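Local coordinates for protein NAGD (Escherichia coli, PDB 2C4N), which probably removes phosphate from a broad range of nucleotides and some sugar phosphates, as a magnesium-dependent hydrolase of the HAD superfamily, at residues A[50-56]-A[65-70]; A[116-122]-A[153-159]. One frame throughout, in Å; residues are numbered along the deposited sequence.

Contact 1: A[50-56]-A[65-70]; sequences QDLANRF and DSVFYT
Asp65, which opens the 3-10 turn of residues 65-67, sets its carboxylate oxygen OD1 against the methyl of Ala53, 3.1 Å from Ala53 CB. The Gln50 amide lies too close to the same carboxylate in the model for its placing to be trusted. On its own helix, as modelled, Gln50 NE2 donates to Asn54 OD1 at 3.2 Å, reaching that oxygen from above the carbonyl plane.

After the turn comes Phe68, which carries most of the contact. Its CG stands anti to the carbonyl carbon (chi1 -64°), and the ring extends toward helix 49-58. Leu52 CB sits over the centre of one face, a CH-pi contact of 3.4 Å to the ring centroid, while Val67 CG2 lies over the opposite face nearer the rim. The far end of the ring meets Phe56 edge-to-face: CE2 and CZ of Phe68 point into the Phe56 face, with centroids 5.0 Å apart and planes at 76°. Ala53 closes in on another part of the ring, its CB 4.0 Å from Phe68 CE1. The ring is thus held between Leu52 on one face and Val67 on the other, with its edge on Phe56.

Thr70 adds its methyl, CG2 packing 3.7 Å from Leu52 CD1, while its OG1 serves as N-cap of helix 71-80 by accepting from Met73 N.

These residues join the helix and second strand of a beta-alpha-beta unit in the Rossmann-like HAD core. Strand 38-42 lies beside strand 68-70 and packs against Phe56, Phe68 and Thr70; from the same helix Arg55 forms a salt bridge with Asp11, consistent with its proposed role in orienting that residue. Tyr69 turns away from helix 49-58 and packs on helix 180-189.

Contact 2: A[116-122]-A[153-159]; sequences VGETRSY and YPACGAL
Tyr122 lays its ring over Leu159 in the four-stranded domain, consistent with the cap of this HAD family, where the loop after strand 105-116 meets the start of helix 156-167. The loop holds a type I beta turn from Thr119 to Tyr122, and Thr119 OG1 accepts from Ser121 N as an ST turn. The Tyr122 and Leu159 side chains run past each other in opposite directions, Leu159 CD2 above the ring and displaced toward its rim, 3.8 Å from the centroid and 23° off the normal. With CG anti to the backbone N (chi1 -177°), the Tyr122 ring reaches Leu159, its OH 2.8 Å from Leu159 O. Water 1 lies 3.1 Å from Tyr122 OH and donates to Ala158 O at 2.7 Å. Without the ring, as with an alanine here, Leu159 CD2 is likely to lose its aromatic cover and the water its hydroxyl partner.

The other branch of Leu159 faces the loop, CD1 3.5 Å from Glu118 OE1, the side chains crossing at about a right angle. Val116 CG1 packs on Leu159 CB from the strand end. The guanidinium of Arg120 stands almost perpendicular to the Tyr153 ring, planes 85° apart. Trp124 of the second subunit packs on Arg120, and its His128 meets Tyr153 edge-to-face.

Cys156 CA makes a CA-H...O contact of 3.3 Å with Gly117 O, a buried oxygen with no hydrogen-bonding partner.

Overall arrangement
Contact 1 closes before contact 2 opens along the chain, and the two do not touch: their centres are 21 Å apart and their nearest atoms about 10 Å. Contact 1 belongs to the six-stranded parallel sheet of the HAD core, at its edge strand 68-70. Contact 2 lies at the end of strand 105-116 in the separate four-stranded sheet and borders a second subunit. Thr70 lies close to Thr42, which probably binds substrate, and Ala155 close to Asp146, thought to confer specificity. One contact thus packs the core that carries the magnesium site, the other the domain that probably contributes to substrate choice.

Contact 1: A[50-56]-A[65-70]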
loop_
_atom_site.group_PDB
_atom_site.type_symbol
_atom_site.label_atom_id
_atom_site.label_comp_id
_atom_site.label_asym_id
_atom_site.label_seq_id
_atom_site.Cartn_x
_atom_site.Cartn_y
_atom_site.Cartn_z
ATOM N N GLN A 50 -5.652 -34.911 14.238
ATOM C CA GLN A 50 -5.514 -36.294 13.818
ATOM C C GLN A 50 -4.970 -36.382 12.421
ATOM O O GLN A 50 -4.175 -37.233 12.139
ATOM C CB GLN A 50 -6.825 -37.064 13.969
ATOM C CG GLN A 50 -6.724 -38.576 13.823
ATOM C CD GLN A 50 -5.854 -39.233 14.904
ATOM O OE1 GLN A 50 -6.282 -39.401 16.038
ATOM N NE2 GLN A 50 -4.644 -39.600 14.537
ATOM N N ASP A 51 -5.399 -35.485 11.555
ATOM C CA ASP A 51 -4.901 -35.470 10.178
ATOM C C ASP A 51 -3.394 -35.267 10.208
ATOM O O ASP A 51 -2.646 -35.931 9.495
ATOM C CB ASP A 51 -5.506 -34.320 9.360
ATOM C CG ASP A 51 -6.977 -34.510 9.051
ATOM O OD1 ASP A 51 -7.431 -35.669 8.934
ATOM O OD2 ASP A 51 -7.678 -33.483 8.901
ATOM N N LEU A 52 -2.956 -34.320 11.033
ATOM C CA LEU A 52 -1.540 -34.011 11.149
ATOM C C LEU A 52 -0.759 -35.177 11.729
ATOM O O LEU A 52 0.338 -35.476 11.267
ATOM C CB LEU A 52 -1.346 -32.758 12.003
ATOM C CG LEU A 52 -1.724 -31.467 11.264
ATOM C CD1 LEU A 52 -1.849 -30.317 12.248
ATOM C CD2 LEU A 52 -0.671 -31.171 10.203
ATOM N N ALA A 53 -1.323 -35.841 12.734
ATOM C CA ALA A 53 -0.649 -36.987 13.336
ATOM C C ALA A 53 -0.514 -38.104 12.297
ATOM O O ALA A 53 0.513 -38.779 12.234
ATOM C CB ALA A 53 -1.430 -37.483 14.556
ATOM N N ASN A 54 -1.547 -38.307 11.521
ATOM C CA ASN A 54 -1.482 -39.280 10.472
ATOM C C ASN A 54 -0.452 -38.955 9.385
ATOM O O ASN A 54 0.255 -39.794 8.932
ATOM C CB ASN A 54 -2.833 -39.530 9.865
ATOM C CG ASN A 54 -3.779 -40.182 10.818
ATOM O OD1 ASN A 54 -3.370 -40.635 11.836
ATOM N ND2 ASN A 54 -5.031 -40.221 10.468
ATOM N N ARG A 55 -0.411 -37.687 9.014
ATOM C CA ARG A 55 0.557 -37.211 8.027
ATOM C C ARG A 55 1.975 -37.462 8.539
ATOM O O ARG A 55 2.842 -37.928 7.798
ATOM C CB ARG A 55 0.341 -35.716 7.776
ATOM C CG ARG A 55 1.402 -35.047 6.915
ATOM C CD ARG A 55 1.153 -33.545 6.855
ATOM N NE ARG A 55 2.275 -32.803 6.283
ATOM C CZ ARG A 55 2.428 -31.490 6.408
ATOM N NH1 ARG A 55 1.530 -30.783 7.082
ATOM N NH2 ARG A 55 3.479 -30.883 5.875
ATOM N N PHE A 56 2.208 -37.154 9.813
ATOM C CA PHE A 56 3.518 -37.355 10.430
ATOM C C PHE A 56 3.865 -38.841 10.515
ATOM O O PHE A 56 4.987 -39.247 10.208
ATOM C CB PHE A 56 3.544 -36.755 11.839
ATOM C CG PHE A 56 4.022 -35.322 11.890
ATOM C CD1 PHE A 56 3.396 -34.332 11.140
ATOM C CD2 PHE A 56 5.100 -34.970 12.696
ATOM C CE1 PHE A 56 3.839 -33.001 11.191
ATOM C CE2 PHE A 56 5.551 -33.648 12.756
ATOM C CZ PHE A 56 4.916 -32.661 11.999
ATOM N N ASP A 65 -1.804 -36.625 18.895
ATOM C CA ASP A 65 -2.691 -35.656 18.233
ATOM C C ASP A 65 -2.656 -34.332 18.981
ATOM O O ASP A 65 -2.736 -33.249 18.395
ATOM C CB ASP A 65 -4.145 -36.135 18.285
ATOM C CG ASP A 65 -4.436 -37.254 17.325
ATOM O OD1 ASP A 65 -3.485 -37.922 16.870
ATOM O OD2 ASP A 65 -5.633 -37.475 17.041
ATOM N N SER A 66 -2.564 -34.452 20.298
ATOM C CA SER A 66 -2.580 -33.320 21.210
ATOM C C SER A 66 -1.498 -32.262 21.071
ATOM O O SER A 66 -1.688 -31.135 21.526
ATOM C CB SER A 66 -2.563 -33.826 22.650
ATOM O OG SER A 66 -1.344 -34.487 22.947
ATOM N N VAL A 67 -0.365 -32.604 20.468
ATOM C CA VAL A 67 0.697 -31.618 20.345
ATOM C C VAL A 67 0.470 -30.605 19.235
ATOM O O VAL A 67 1.043 -29.519 19.275
ATOM C CB VAL A 67 2.093 -32.273 20.138
ATOM C CG1 VAL A 67 2.420 -33.165 21.315
ATOM C CG2 VAL A 67 2.136 -33.053 18.827
ATOM N N PHE A 68 -0.379 -30.930 18.262
ATOM C CA PHE A 68 -0.622 -30.004 17.157
ATOM C C PHE A 68 -1.487 -28.799 17.494
ATOM O O PHE A 68 -2.446 -28.891 18.258
ATOM C CB PHE A 68 -1.235 -30.741 15.959
ATOM C CG PHE A 68 -0.328 -31.767 15.362
ATOM C CD1 PHE A 68 -0.443 -33.111 15.714
ATOM C CD2 PHE A 68 0.694 -31.381 14.498
ATOM C CE1 PHE A 68 0.456 -34.055 15.216
ATOM C CE2 PHE A 68 1.593 -32.315 13.998
ATOM C CZ PHE A 68 1.474 -33.655 14.359
ATOM N N TYR A 69 -1.129 -27.657 16.916
ATOM C CA TYR A 69 -1.887 -26.430 17.118
ATOM C C TYR A 69 -1.876 -25.690 15.787
ATOM O O TYR A 69 -0.821 -25.279 15.306
ATOM C CB TYR A 69 -1.243 -25.568 18.213
ATOM C CG TYR A 69 -2.182 -24.549 18.812
ATOM C CD1 TYR A 69 -3.413 -24.938 19.343
ATOM C CD2 TYR A 69 -1.845 -23.195 18.855
ATOM C CE1 TYR A 69 -4.290 -24.005 19.904
ATOM C CE2 TYR A 69 -2.712 -22.253 19.413
ATOM C CZ TYR A 69 -3.931 -22.664 19.935
ATOM O OH TYR A 69 -4.792 -21.738 20.488
ATOM N N THR A 70 -3.049 -25.545 15.183
ATOM C CA THR A 70 -3.168 -24.871 13.897
ATOM C C THR A 70 -3.836 -23.514 14.067
ATOM O O THR A 70 -4.374 -23.204 15.130
ATOM C CB THR A 70 -4.039 -25.681 12.929
ATOM O OG1 THR A 70 -5.405 -25.597 13.352
ATOM C CG2 THR A 70 -3.613 -27.146 12.921
#

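Contact 2: A[116-122]-A[153-159]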
loop_
_atom_site.group_PDB
_atom_site.type_symbol
_atom_site.label_atom_id
_atom_site.label_comp_id
_atom_site.label_asym_id
_atom_site.label_seq_id
_atom_site.Cartn_x
_atom_site.Cartn_y
_atom_site.Cartn_z
ATOM N N VAL A 116 -12.669 -15.923 8.010
ATOM C CA VAL A 116 -12.127 -16.459 6.777
ATOM C C VAL A 116 -10.953 -17.387 7.041
ATOM O O VAL A 116 -9.998 -17.028 7.733
ATOM C CB VAL A 116 -11.650 -15.330 5.823
ATOM C CG1 VAL A 116 -11.171 -15.929 4.498
ATOM C CG2 VAL A 116 -12.779 -14.333 5.583
ATOM N N GLY A 117 -11.047 -18.594 6.497
ATOM C CA GLY A 117 -9.978 -19.567 6.630
ATOM C C GLY A 117 -9.580 -19.928 5.212
ATOM O O GLY A 117 -9.121 -19.071 4.459
ATOM N N GLU A 118 -9.763 -21.191 4.848
ATOM C CA GLU A 118 -9.461 -21.656 3.502
ATOM C C GLU A 118 -10.558 -22.596 3.011
ATOM O O GLU A 118 -11.082 -23.417 3.767
ATOM C CB GLU A 118 -8.109 -22.376 3.465
ATOM C CG GLU A 118 -7.956 -23.358 2.305
ATOM C CD GLU A 118 -7.831 -22.699 0.936
ATOM O OE1 GLU A 118 -8.487 -21.666 0.681
ATOM O OE2 GLU A 118 -7.076 -23.237 0.095
ATOM N N THR A 119 -10.917 -22.456 1.743
ATOM C CA THR A 119 -11.924 -23.323 1.153
ATOM C C THR A 119 -11.812 -23.251 -0.356
ATOM O O THR A 119 -11.803 -22.168 -0.935
ATOM C CB THR A 119 -13.355 -22.932 1.578
ATOM O OG1 THR A 119 -14.295 -23.722 0.836
ATOM C CG2 THR A 119 -13.617 -21.451 1.322
ATOM N N ARG A 120 -11.704 -24.412 -0.991
ATOM C CA ARG A 120 -11.590 -24.461 -2.438
ATOM C C ARG A 120 -12.931 -24.191 -3.094
ATOM O O ARG A 120 -13.042 -24.217 -4.316
ATOM C CB ARG A 120 -11.072 -25.823 -2.889
ATOM C CG ARG A 120 -9.669 -26.168 -2.428
ATOM C CD ARG A 120 -9.190 -27.354 -3.234
ATOM N NE ARG A 120 -7.792 -27.695 -3.008
ATOM C CZ ARG A 120 -7.089 -28.477 -3.820
ATOM N NH1 ARG A 120 -7.660 -28.987 -4.902
ATOM N NH2 ARG A 120 -5.822 -28.756 -3.551
ATOM N N SER A 121 -13.950 -23.952 -2.272
ATOM C CA SER A 121 -15.291 -23.660 -2.766
ATOM C C SER A 121 -15.528 -22.156 -2.779
ATOM O O SER A 121 -16.613 -21.696 -3.131
ATOM C CB SER A 121 -16.350 -24.334 -1.891
ATOM O OG SER A 121 -16.353 -25.737 -2.095
ATOM N N TYR A 122 -14.510 -21.398 -2.384
ATOM C CA TYR A 122 -14.598 -19.938 -2.352
ATOM C C TYR A 122 -15.138 -19.433 -3.687
ATOM O O TYR A 122 -14.667 -19.848 -4.749
ATOM C CB TYR A 122 -13.212 -19.332 -2.120
ATOM C CG TYR A 122 -13.187 -17.819 -1.993
ATOM C CD1 TYR A 122 -13.724 -17.184 -0.877
ATOM C CD2 TYR A 122 -12.580 -17.027 -2.967
ATOM C CE1 TYR A 122 -13.652 -15.790 -0.728
ATOM C CE2 TYR A 122 -12.501 -15.638 -2.828
ATOM C CZ TYR A 122 -13.037 -15.029 -1.706
ATOM O OH TYR A 122 -12.956 -13.663 -1.564
ATOM N N TYR A 153 -1.612 -22.100 -5.063
ATOM C CA TYR A 153 -2.922 -22.417 -4.513
ATOM C C TYR A 153 -3.363 -21.281 -3.602
ATOM O O TYR A 153 -2.653 -20.929 -2.660
ATOM C CB TYR A 153 -2.841 -23.701 -3.686
ATOM C CG TYR A 153 -2.833 -24.982 -4.482
ATOM C CD1 TYR A 153 -2.332 -25.026 -5.783
ATOM C CD2 TYR A 153 -3.300 -26.164 -3.918
ATOM C CE1 TYR A 153 -2.302 -26.222 -6.501
ATOM C CE2 TYR A 153 -3.272 -27.361 -4.625
ATOM C CZ TYR A 153 -2.772 -27.381 -5.915
ATOM O OH TYR A 153 -2.745 -28.565 -6.609
ATOM N N PRO A 154 -4.544 -20.704 -3.860
ATOM C CA PRO A 154 -5.008 -19.612 -3.003
ATOM C C PRO A 154 -5.102 -20.063 -1.548
ATOM O O PRO A 154 -5.535 -21.183 -1.265
ATOM C CB PRO A 154 -6.379 -19.273 -3.589
ATOM C CG PRO A 154 -6.205 -19.599 -5.056
ATOM C CD PRO A 154 -5.470 -20.920 -4.986
ATOM N N ALA A 155 -4.675 -19.190 -0.641
ATOM C CA ALA A 155 -4.725 -19.459 0.790
ATOM C C ALA A 155 -5.536 -18.332 1.418
ATOM O O ALA A 155 -5.963 -17.409 0.720
ATOM C CB ALA A 155 -3.315 -19.497 1.372
ATOM N N CYS A 156 -5.737 -18.399 2.730
ATOM C CA CYS A 156 -6.519 -17.395 3.441
ATOM C C CYS A 156 -6.299 -15.943 3.005
ATOM O O CYS A 156 -7.259 -15.221 2.725
ATOM C CB CYS A 156 -6.256 -17.509 4.943
ATOM S SG CYS A 156 -7.223 -16.368 5.938
ATOM N N GLY A 157 -5.039 -15.520 2.959
ATOM C CA GLY A 157 -4.728 -14.151 2.575
ATOM C C GLY A 157 -5.311 -13.740 1.236
ATOM O O GLY A 157 -5.747 -12.599 1.065
ATOM N N ALA A 158 -5.310 -14.668 0.286
ATOM C CA ALA A 158 -5.845 -14.404 -1.047
ATOM C C ALA A 158 -7.371 -14.306 -1.028
ATOM O O ALA A 158 -7.965 -13.529 -1.780
ATOM C CB ALA A 158 -5.399 -15.500 -2.013
ATOM N N LEU A 159 -8.004 -15.101 -0.170
ATOM C CA LEU A 159 -9.457 -15.080 -0.053
ATOM C C LEU A 159 -9.909 -13.782 0.605
ATOM O O LEU A 159 -10.985 -13.266 0.313
ATOM C CB LEU A 159 -9.956 -16.276 0.770
ATOM C CG LEU A 159 -9.509 -17.679 0.322
ATOM C CD1 LEU A 159 -10.378 -18.721 1.014
ATOM C CD2 LEU A 159 -9.628 -17.820 -1.180
HETATM O O HOH W 1 -10.317 -12.556 -2.796
#